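Local coordinates for protein dimethyl-sulfide monooxygenase (Hyphomicrobium sulfonivorans, PDB 6AK1) that oxidises dimethyl sulfide to methanethiol and formaldehyde with O2 and NADH, as the large, TIM-barrel subunit of an FMN-dependent two-component monooxygenase, at residues S234-A237 with A238-E242; L247-S250 with V251-R255; D335-R338 with T339-E342; E381-R384 with W385-G389. All coordinates share one frame; numbering follows the deposited sequence.

Overall arrangement
All four contacts are short-range ones, each within one helix or at one of its ends, in a TIM barrel of the bacterial luciferase-like family. Contacts 1 and 2 follow each other on the β-α units around strand 243-246, their centres about 19 Å apart. Contact 1 is close to the probable FMN site: the side chain of F236 lies about 4 Å from that of Y158 and that of S234 about 5 Å from that of S230. Contacts 2 and 4 touch, with centres about 10 Å apart; R255 NH1 lies 2.9 Å from E388 O, and W385 packs against S250 and V251. Contact 3, on helix 335-344, approaches contact 2 to about 5 Å between nearest atoms.

Contact 1: residues S234-A237 with A238-E242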
loop_
_atom_site.group_PDB
_atom_site.type_symbol
_atom_site.label_atom_id
_atom_site.label_comp_id
_atom_site.label_asym_id
_atom_site.label_seq_id
_atom_site.Cartn_x
_atom_site.Cartn_y
_atom_site.Cartn_z
ATOM N N SER A 234 6.390 0.030 -15.164
ATOM C CA SER A 234 7.577 -0.274 -14.370
ATOM C C SER A 234 8.494 0.934 -14.255
ATOM O O SER A 234 9.220 1.066 -13.262
ATOM C CB SER A 234 8.332 -1.460 -14.979
ATOM O OG SER A 234 8.983 -1.082 -16.184
ATOM N N LYS A 235 8.481 1.822 -15.252
ATOM C CA LYS A 235 9.286 3.036 -15.156
ATOM C C LYS A 235 8.657 4.021 -14.177
ATOM O O LYS A 235 9.361 4.634 -13.368
ATOM C CB LYS A 235 9.456 3.677 -16.537
ATOM C CG LYS A 235 10.459 2.966 -17.462
ATOM C CD LYS A 235 11.409 3.981 -18.129
ATOM C CE LYS A 235 12.581 3.295 -18.853
ATOM N NZ LYS A 235 13.890 4.026 -18.687
ATOM N N PHE A 236 7.332 4.170 -14.236
ATOM C CA PHE A 236 6.616 5.013 -13.286
ATOM C C PHE A 236 6.891 4.585 -11.846
ATOM O O PHE A 236 7.186 5.420 -10.985
ATOM C CB PHE A 236 5.120 4.965 -13.593
ATOM C CG PHE A 236 4.292 5.856 -12.718
ATOM C CD1 PHE A 236 4.431 7.240 -12.782
ATOM C CD2 PHE A 236 3.358 5.317 -11.838
ATOM C CE1 PHE A 236 3.663 8.067 -11.975
ATOM C CE2 PHE A 236 2.579 6.149 -11.028
ATOM C CZ PHE A 236 2.743 7.523 -11.098
ATOM N N ALA A 237 6.811 3.278 -11.573
ATOM C CA ALA A 237 7.031 2.781 -10.216
ATOM C C ALA A 237 8.470 2.996 -9.769
ATOM O O ALA A 237 8.717 3.476 -8.656
ATOM C CB ALA A 237 6.665 1.296 -10.131
ATOM N N ALA A 238 9.439 2.631 -10.618
ATOM C CA ALA A 238 10.844 2.743 -10.236
ATOM C C ALA A 238 11.284 4.194 -10.044
ATOM O O ALA A 238 12.186 4.472 -9.238
ATOM C CB ALA A 238 11.726 2.059 -11.285
ATOM N N SER A 239 10.688 5.133 -10.782
ATOM C CA SER A 239 11.050 6.534 -10.581
ATOM C C SER A 239 10.559 7.062 -9.231
ATOM O O SER A 239 11.276 7.803 -8.557
ATOM C CB SER A 239 10.498 7.392 -11.720
ATOM O OG SER A 239 10.879 6.860 -12.968
ATOM N N ASN A 240 9.355 6.687 -8.802
ATOM C CA ASN A 240 8.732 7.375 -7.669
ATOM C C ASN A 240 8.726 6.588 -6.364
ATOM O O ASN A 240 8.779 7.204 -5.299
ATOM C CB ASN A 240 7.286 7.745 -8.012
ATOM C CG ASN A 240 7.201 8.762 -9.115
ATOM O OD1 ASN A 240 7.440 9.951 -8.897
ATOM N ND2 ASN A 240 6.879 8.303 -10.314
ATOM N N ALA A 241 8.670 5.258 -6.420
ATOM C CA ALA A 241 8.407 4.459 -5.229
ATOM C C ALA A 241 9.553 4.547 -4.234
ATOM O O ALA A 241 10.723 4.407 -4.600
ATOM C CB ALA A 241 8.157 2.995 -5.607
ATOM N N GLU A 242 9.217 4.793 -2.971
ATOM C CA GLU A 242 10.147 4.516 -1.887
ATOM C C GLU A 242 9.901 3.156 -1.250
ATOM O O GLU A 242 10.844 2.543 -0.748
ATOM C CB GLU A 242 10.076 5.619 -0.832
ATOM C CG GLU A 242 10.318 7.010 -1.420
ATOM C CD GLU A 242 10.111 8.134 -0.409
ATOM O OE1 GLU A 242 11.097 8.547 0.245
ATOM O OE2 GLU A 242 8.951 8.597 -0.273
#
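The last turns of helix 232-240, the helical arm of the β-α-β unit formed with strands 223-227 and 243-246, hold F236 and N240 together one turn apart. N240 ND2 turns back along the helix and donates to F236 O at 3.0 Å, only slightly tilted from that carbonyl's plane, while the backbone N of N240 reaches the same oxygen weakly. The amide nitrogen also lies 3.6 Å from F236 CE1, with the ring and amide planes 58° apart. The F236 ring leaves the helix beside its own carbonyl carbon (chi1 -177°), directed toward helix 157-174, where it touches A161, D162 and M165 near Y158, a probable FMN ligand. Shortening N240 to an alanine is likely to cost F236 O its stronger donor, the backbone N bonding it only weakly, and to leave Y169 OH without the OD1 it now bonds. On another side of the helix, S239 OG bonds to K235 O at 2.7 Å, and S239 N reaches that oxygen from the opposite face of the carbonyl plane at 2.9 Å. Beyond N240 the backbone departs from helical angles at A241, whose N still closes a turn on A237 O at 2.9 Å before the chain enters strand 243-246.

Contact 2: residues L247-S250 with V251-R255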
loop_
_atom_site.group_PDB
_atom_site.type_symbol
_atom_site.label_atom_id
_atom_site.label_comp_id
_atom_site.label_asym_id
_atom_site.label_seq_id
_atom_site.Cartn_x
_atom_site.Cartn_y
_atom_site.Cartn_z
ATOM N N LEU A 247 3.917 -8.762 -6.007
ATOM C CA LEU A 247 3.264 -10.060 -5.922
ATOM C C LEU A 247 4.199 -11.079 -6.564
ATOM O O LEU A 247 4.416 -11.042 -7.777
ATOM C CB LEU A 247 1.909 -10.019 -6.622
ATOM C CG LEU A 247 1.106 -11.308 -6.615
ATOM C CD1 LEU A 247 0.917 -11.770 -5.183
ATOM C CD2 LEU A 247 -0.240 -11.085 -7.306
ATOM N N THR A 248 4.786 -11.965 -5.758
ATOM C CA THR A 248 5.660 -13.005 -6.290
ATOM C C THR A 248 5.323 -14.352 -5.662
ATOM O O THR A 248 5.036 -14.436 -4.463
ATOM C CB THR A 248 7.146 -12.669 -6.070
ATOM O OG1 THR A 248 7.949 -13.797 -6.449
ATOM C CG2 THR A 248 7.422 -12.293 -4.620
ATOM N N THR A 249 5.365 -15.409 -6.483
ATOM C CA THR A 249 4.863 -16.714 -6.082
ATOM C C THR A 249 5.959 -17.720 -5.787
ATOM O O THR A 249 5.650 -18.828 -5.345
ATOM C CB THR A 249 3.910 -17.279 -7.151
ATOM O OG1 THR A 249 4.554 -17.318 -8.432
ATOM C CG2 THR A 249 2.662 -16.418 -7.253
ATOM N N SER A 250 7.223 -17.378 -6.018
ATOM C CA SER A 250 8.296 -18.287 -5.640
ATOM C C SER A 250 9.556 -17.477 -5.380
ATOM O O SER A 250 9.714 -16.362 -5.885
ATOM C CB SER A 250 8.550 -19.351 -6.719
ATOM O OG SER A 250 9.191 -18.785 -7.851
ATOM N N VAL A 251 10.453 -18.061 -4.578
ATOM C CA VAL A 251 11.740 -17.425 -4.302
ATOM C C VAL A 251 12.506 -17.209 -5.597
ATOM O O VAL A 251 13.143 -16.164 -5.799
ATOM C CB VAL A 251 12.552 -18.268 -3.297
ATOM C CG1 VAL A 251 13.961 -17.694 -3.127
ATOM C CG2 VAL A 251 11.834 -18.335 -1.953
ATOM N N GLU A 252 12.448 -18.198 -6.498
ATOM C CA GLU A 252 13.153 -18.107 -7.774
ATOM C C GLU A 252 12.665 -16.912 -8.582
ATOM O O GLU A 252 13.465 -16.080 -9.026
ATOM C CB GLU A 252 12.979 -19.408 -8.565
ATOM C CG GLU A 252 13.825 -20.578 -8.055
ATOM C CD GLU A 252 13.297 -21.195 -6.763
ATOM O OE1 GLU A 252 12.076 -21.076 -6.486
ATOM O OE2 GLU A 252 14.111 -21.797 -6.018
ATOM N N GLN A 253 11.348 -16.806 -8.774
ATOM C CA GLN A 253 10.794 -15.651 -9.475
ATOM C C GLN A 253 11.120 -14.339 -8.763
ATOM O O GLN A 253 11.294 -13.304 -9.419
ATOM C CB GLN A 253 9.283 -15.811 -9.621
ATOM C CG GLN A 253 8.610 -14.662 -10.336
ATOM C CD GLN A 253 7.103 -14.681 -10.162
ATOM O OE1 GLN A 253 6.592 -14.562 -9.051
ATOM N NE2 GLN A 253 6.387 -14.850 -11.261
ATOM N N ALA A 254 11.216 -14.359 -7.430
ATOM C CA ALA A 254 11.502 -13.122 -6.708
ATOM C C ALA A 254 12.907 -12.620 -6.990
ATOM O O ALA A 254 13.125 -11.403 -7.041
ATOM C CB ALA A 254 11.305 -13.317 -5.201
ATOM N N ARG A 255 13.871 -13.533 -7.160
ATOM C CA ARG A 255 15.239 -13.118 -7.474
ATOM C C ARG A 255 15.267 -12.201 -8.695
ATOM O O ARG A 255 15.951 -11.167 -8.696
ATOM C CB ARG A 255 16.122 -14.357 -7.681
ATOM C CG ARG A 255 16.349 -15.153 -6.374
ATOM C CD ARG A 255 17.151 -16.488 -6.504
ATOM N NE ARG A 255 18.520 -16.333 -7.015
ATOM C CZ ARG A 255 19.584 -15.931 -6.303
ATOM N NH1 ARG A 255 19.496 -15.617 -5.003
ATOM N NH2 ARG A 255 20.765 -15.830 -6.907
#
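Q253 OE1 is gripped by two residues of the preceding loop. T248 OG1 donates to it at 3.0 Å, in the plane of the amide carbonyl and on a lone pair, and T249 N donates at 3.0 Å along a nearly straight N-H...O line (164°), tilted from that plane. The Q253 side chain can reach both because CG is anti to the backbone N (chi1 180°) and the chain stays extended beyond it, running back past T248 in the opposite direction. T249 OG1 lies farther from the amide oxygen and is hydrogen-bonded to S343 OG of helix 335-344.

The next shell is the start of helix 251-267, which follows strand 243-246 in the barrel. S250 is its N-cap: OG accepts from Q253 N at 3.1 Å with an angle of 170°, and Q253 CB packs 3.5 Å from the same hydroxyl. The cap thus holds the backbone of the residue whose side chain reaches back to the loop. S250 O takes A254 N at 2.9 Å to close the first helical turn, and A254 CB fills in beside T248 OG1 at 3.6 Å.

Farther out, T248 also touches M279 of strand 276-284. V251 turns to helix 375-388, where it meets R384, W385 and E388, while R255 NH1 reaches E388 O.

Contact 3: residues D335-R338 with T339-E342; sequences DSLR and TTLE
The side chains of R338 and E342 run side by side in the same direction, but their guanidinium and carboxylate planes stand 79° apart. No face of the guanidinium is stacked by E342; OE2 lies at its edge, near its plane, 4.2 Å from NE, too far for a salt bridge, and packs instead on the aliphatic part of the arginine, 3.8 Å from CG. The bonded partner is D335, whose OD1 sits in the guanidinium plane at the edge and accepts from R338 NH1 at 3.0 Å in a salt bridge. That nitrogen meets OD1 on the anti side, 33° out of the carboxylate plane. A bend at chi3, after an extended start (chi1 -176°), brings the R338 head back toward D335, where NH1 also bonds to M332 O.

These residues form the first turns of helix 335-344 in the luciferase-like TIM-barrel protein. On the buried side of the helix L337 CG packs 3.7 Å from L341 CD1, and the two leucines lie against F320 and L329 of neighbouring loops. T340 OG1 lies between two carbonyls of the preceding turn, 2.8 Å from S336 O and 2.9 Å from L337 O, and its one proton can serve either. L337 O also takes L341 N, almost straight.

Without the guanidinium, as with a leucine here, D335 OD1 would probably lose its charged mate and M332 O this donor. R338 probably stabilises the charge of D335 directly through the salt bridge, and that of E342 only more weakly, across the longer gap.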
loop_
_atom_site.group_PDB
_atom_site.type_symbol
_atom_site.label_atom_id
_atom_site.label_comp_id
_atom_site.label_asym_id
_atom_site.label_seq_id
_atom_site.Cartn_x
_atom_site.Cartn_y
_atom_site.Cartn_z
ATOM N N ASP A 335 -3.181 -19.397 -19.802
ATOM C CA ASP A 335 -1.783 -19.611 -19.434
ATOM C C ASP A 335 -1.405 -18.864 -18.163
ATOM O O ASP A 335 -0.735 -19.413 -17.284
ATOM C CB ASP A 335 -0.868 -19.178 -20.578
ATOM C CG ASP A 335 -0.822 -20.189 -21.711
ATOM O OD1 ASP A 335 -1.604 -21.164 -21.697
ATOM O OD2 ASP A 335 0.013 -19.987 -22.620
ATOM N N SER A 336 -1.820 -17.609 -18.051
ATOM C CA SER A 336 -1.319 -16.768 -16.980
ATOM C C SER A 336 -1.857 -17.202 -15.624
ATOM O O SER A 336 -1.118 -17.207 -14.633
ATOM C CB SER A 336 -1.681 -15.317 -17.255
ATOM O OG SER A 336 -1.081 -14.488 -16.262
ATOM N N LEU A 337 -3.137 -17.563 -15.550
ATOM C CA LEU A 337 -3.663 -17.981 -14.257
ATOM C C LEU A 337 -3.236 -19.404 -13.920
ATOM O O LEU A 337 -2.812 -19.662 -12.785
ATOM C CB LEU A 337 -5.186 -17.855 -14.221
ATOM C CG LEU A 337 -5.771 -18.146 -12.828
ATOM C CD1 LEU A 337 -5.027 -17.367 -11.740
ATOM C CD2 LEU A 337 -7.253 -17.818 -12.779
ATOM N N ARG A 338 -3.347 -20.327 -14.892
ATOM C CA ARG A 338 -2.876 -21.699 -14.697
ATOM C C ARG A 338 -1.450 -21.716 -14.169
ATOM O O ARG A 338 -1.138 -22.439 -13.222
ATOM C CB ARG A 338 -2.962 -22.506 -16.005
ATOM C CG ARG A 338 -2.579 -23.998 -15.846
ATOM C CD ARG A 338 -2.455 -24.763 -17.188
ATOM N NE ARG A 338 -1.244 -24.380 -17.918
ATOM C CZ ARG A 338 -1.219 -23.573 -18.973
ATOM N NH1 ARG A 338 -2.343 -23.064 -19.457
ATOM N NH2 ARG A 338 -0.064 -23.273 -19.540
ATOM N N THR A 339 -0.573 -20.902 -14.754
ATOM C CA THR A 339 0.819 -20.931 -14.330
ATOM C C THR A 339 1.002 -20.317 -12.944
ATOM O O THR A 339 1.880 -20.757 -12.191
ATOM C CB THR A 339 1.707 -20.246 -15.381
ATOM O OG1 THR A 339 3.073 -20.607 -15.163
ATOM C CG2 THR A 339 1.601 -18.736 -15.323
ATOM N N THR A 340 0.174 -19.330 -12.564
ATOM C CA THR A 340 0.325 -18.784 -11.214
ATOM C C THR A 340 -0.298 -19.712 -10.177
ATOM O O THR A 340 0.297 -19.961 -9.128
ATOM C CB THR A 340 -0.268 -17.372 -11.104
ATOM O OG1 THR A 340 -1.455 -17.270 -11.895
ATOM C CG2 THR A 340 0.736 -16.340 -11.569
ATOM N N LEU A 341 -1.472 -20.269 -10.462
ATOM C CA LEU A 341 -2.046 -21.264 -9.562
ATOM C C LEU A 341 -1.123 -22.457 -9.365
ATOM O O LEU A 341 -1.013 -22.980 -8.251
ATOM C CB LEU A 341 -3.400 -21.723 -10.082
ATOM C CG LEU A 341 -4.455 -20.607 -10.143
ATOM C CD1 LEU A 341 -5.730 -21.142 -10.735
ATOM C CD2 LEU A 341 -4.721 -20.052 -8.756
ATOM N N GLU A 342 -0.441 -22.894 -10.428
ATOM C CA GLU A 342 0.465 -24.037 -10.300
ATOM C C GLU A 342 1.662 -23.706 -9.415
ATOM O O GLU A 342 2.133 -24.558 -8.651
ATOM C CB GLU A 342 0.947 -24.502 -11.677
ATOM C CG GLU A 342 -0.058 -25.316 -12.479
ATOM C CD GLU A 342 0.419 -25.573 -13.908
ATOM O OE1 GLU A 342 1.289 -24.817 -14.384
ATOM O OE2 GLU A 342 -0.050 -26.539 -14.546
#

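Contact 4: residues E381-R384 with W385-G389; sequences ELER and WVDEG
Helix 375-388, which leads into strand 393-397 of the TIM barrel, has a packed side carried by W385 and a more open side carried by R384 and E388. On the packed side E381 and W385 run side by side. The indole NE1 donates to E381 OE1 at 2.7 Å, with the oxygen at the ring edge, tilted 16° from the ring plane; it meets the carboxylate on its anti side, and the two planes stand 64° apart. The extended E381 chain (chi1 -151°) lays its carboxylate alongside the indole; the bond probably helps hold the ring's rotation. W385 CD1 also lies 3.1 Å from E381 O. The indole is buried against T248 and F394, and V386 and L382 add to the same barrel-facing side.

Toward solvent, R384 forms a side-on, two-nitrogen salt bridge with E388: NE to OE2 at 3.1 Å and NH2 to OE1 at 3.2 Å. Both come from above the carboxylate plane, while OE2 lies in the guanidinium plane. NH2 has a further, long and weak ion pair with E252. Nearby, the like charges of E383 and D387 are both paired with R421, and E383 also with R419, which probably offsets their repulsion.

At 385-388 the backbone widens into a pi-type turn. There R384 O takes a weak bond from E388 N and a straighter one from G389 N, at 3.0 Å and in the carbonyl plane.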
loop_
_atom_site.group_PDB
_atom_site.type_symbol
_atom_site.label_atom_id
_atom_site.label_comp_id
_atom_site.label_asym_id
_atom_site.label_seq_id
_atom_site.Cartn_x
_atom_site.Cartn_y
_atom_site.Cartn_z
ATOM N N GLU A 381 11.875 -19.684 6.063
ATOM C CA GLU A 381 11.418 -19.265 4.738
ATOM C C GLU A 381 11.396 -17.742 4.612
ATOM O O GLU A 381 11.714 -17.203 3.547
ATOM C CB GLU A 381 10.040 -19.865 4.419
ATOM C CG GLU A 381 9.826 -20.085 2.903
ATOM C CD GLU A 381 8.365 -20.292 2.474
ATOM O OE1 GLU A 381 7.666 -19.288 2.163
ATOM O OE2 GLU A 381 7.926 -21.465 2.419
ATOM N N LEU A 382 11.050 -17.031 5.693
ATOM C CA LEU A 382 11.083 -15.569 5.656
ATOM C C LEU A 382 12.486 -15.059 5.342
ATOM O O LEU A 382 12.653 -14.103 4.571
ATOM C CB LEU A 382 10.594 -14.981 6.988
ATOM C CG LEU A 382 9.145 -15.206 7.421
ATOM C CD1 LEU A 382 8.866 -14.472 8.742
ATOM C CD2 LEU A 382 8.185 -14.734 6.344
ATOM N N GLU A 383 13.508 -15.681 5.942
ATOM C CA GLU A 383 14.889 -15.319 5.630
ATOM C C GLU A 383 15.269 -15.704 4.209
ATOM O O GLU A 383 16.119 -15.046 3.600
ATOM C CB GLU A 383 15.850 -15.975 6.618
ATOM C CG GLU A 383 15.737 -15.401 8.017
ATOM C CD GLU A 383 16.950 -15.733 8.866
ATOM O OE1 GLU A 383 17.891 -14.912 8.902
ATOM O OE2 GLU A 383 16.968 -16.823 9.484
ATOM N N ARG A 384 14.650 -16.736 3.677
ATOM C CA ARG A 384 14.912 -17.153 2.328
ATOM C C ARG A 384 14.356 -16.129 1.330
ATOM O O ARG A 384 15.034 -15.784 0.415
ATOM C CB ARG A 384 14.361 -18.542 2.047
ATOM C CG ARG A 384 15.286 -19.492 1.362
ATOM C CD ARG A 384 14.545 -20.686 0.816
ATOM N NE ARG A 384 14.821 -20.899 -0.583
ATOM C CZ ARG A 384 13.993 -21.448 -1.448
ATOM N NH1 ARG A 384 12.805 -21.848 -1.075
ATOM N NH2 ARG A 384 14.359 -21.585 -2.685
ATOM N N TRP A 385 13.127 -15.658 1.528
ATOM C CA TRP A 385 12.553 -14.629 0.663
ATOM C C TRP A 385 13.367 -13.343 0.719
ATOM O O TRP A 385 13.521 -12.655 -0.291
ATOM C CB TRP A 385 11.110 -14.323 1.058
ATOM C CG TRP A 385 10.072 -15.371 0.769
ATOM C CD1 TRP A 385 9.483 -16.197 1.677
ATOM C CD2 TRP A 385 9.445 -15.648 -0.492
ATOM N NE1 TRP A 385 8.543 -16.983 1.064
ATOM C CE2 TRP A 385 8.511 -16.680 -0.273
ATOM C CE3 TRP A 385 9.604 -15.146 -1.790
ATOM C CZ2 TRP A 385 7.727 -17.212 -1.296
ATOM C CZ3 TRP A 385 8.820 -15.665 -2.803
ATOM C CH2 TRP A 385 7.887 -16.687 -2.550
ATOM N N VAL A 386 13.879 -12.988 1.893
ATOM C CA VAL A 386 14.593 -11.724 2.023
ATOM C C VAL A 386 15.992 -11.837 1.438
ATOM O O VAL A 386 16.380 -11.049 0.571
ATOM C CB VAL A 386 14.626 -11.266 3.494
ATOM C CG1 VAL A 386 15.590 -10.104 3.657
ATOM C CG2 VAL A 386 13.228 -10.846 3.953
ATOM N N ASP A 387 16.755 -12.837 1.878
ATOM C CA ASP A 387 18.154 -12.940 1.479
ATOM C C ASP A 387 18.294 -13.551 0.089
ATOM O O ASP A 387 18.987 -13.002 -0.770
ATOM C CB ASP A 387 18.925 -13.748 2.527
ATOM C CG ASP A 387 18.872 -13.097 3.909
ATOM O OD1 ASP A 387 18.911 -11.848 3.968
ATOM O OD2 ASP A 387 18.775 -13.821 4.927
ATOM N N GLU A 388 17.623 -14.669 -0.159
ATOM C CA GLU A 388 17.703 -15.295 -1.474
ATOM C C GLU A 388 16.828 -14.569 -2.495
ATOM O O GLU A 388 17.264 -14.317 -3.621
ATOM C CB GLU A 388 17.312 -16.771 -1.363
ATOM C CG GLU A 388 17.564 -17.598 -2.599
ATOM C CD GLU A 388 17.314 -19.086 -2.360
ATOM O OE1 GLU A 388 16.863 -19.757 -3.310
ATOM O OE2 GLU A 388 17.565 -19.574 -1.225
ATOM N N GLY A 389 15.593 -14.220 -2.122
ATOM C CA GLY A 389 14.692 -13.561 -3.057
ATOM C C GLY A 389 14.984 -12.087 -3.266
ATOM O O GLY A 389 14.582 -11.526 -4.293
#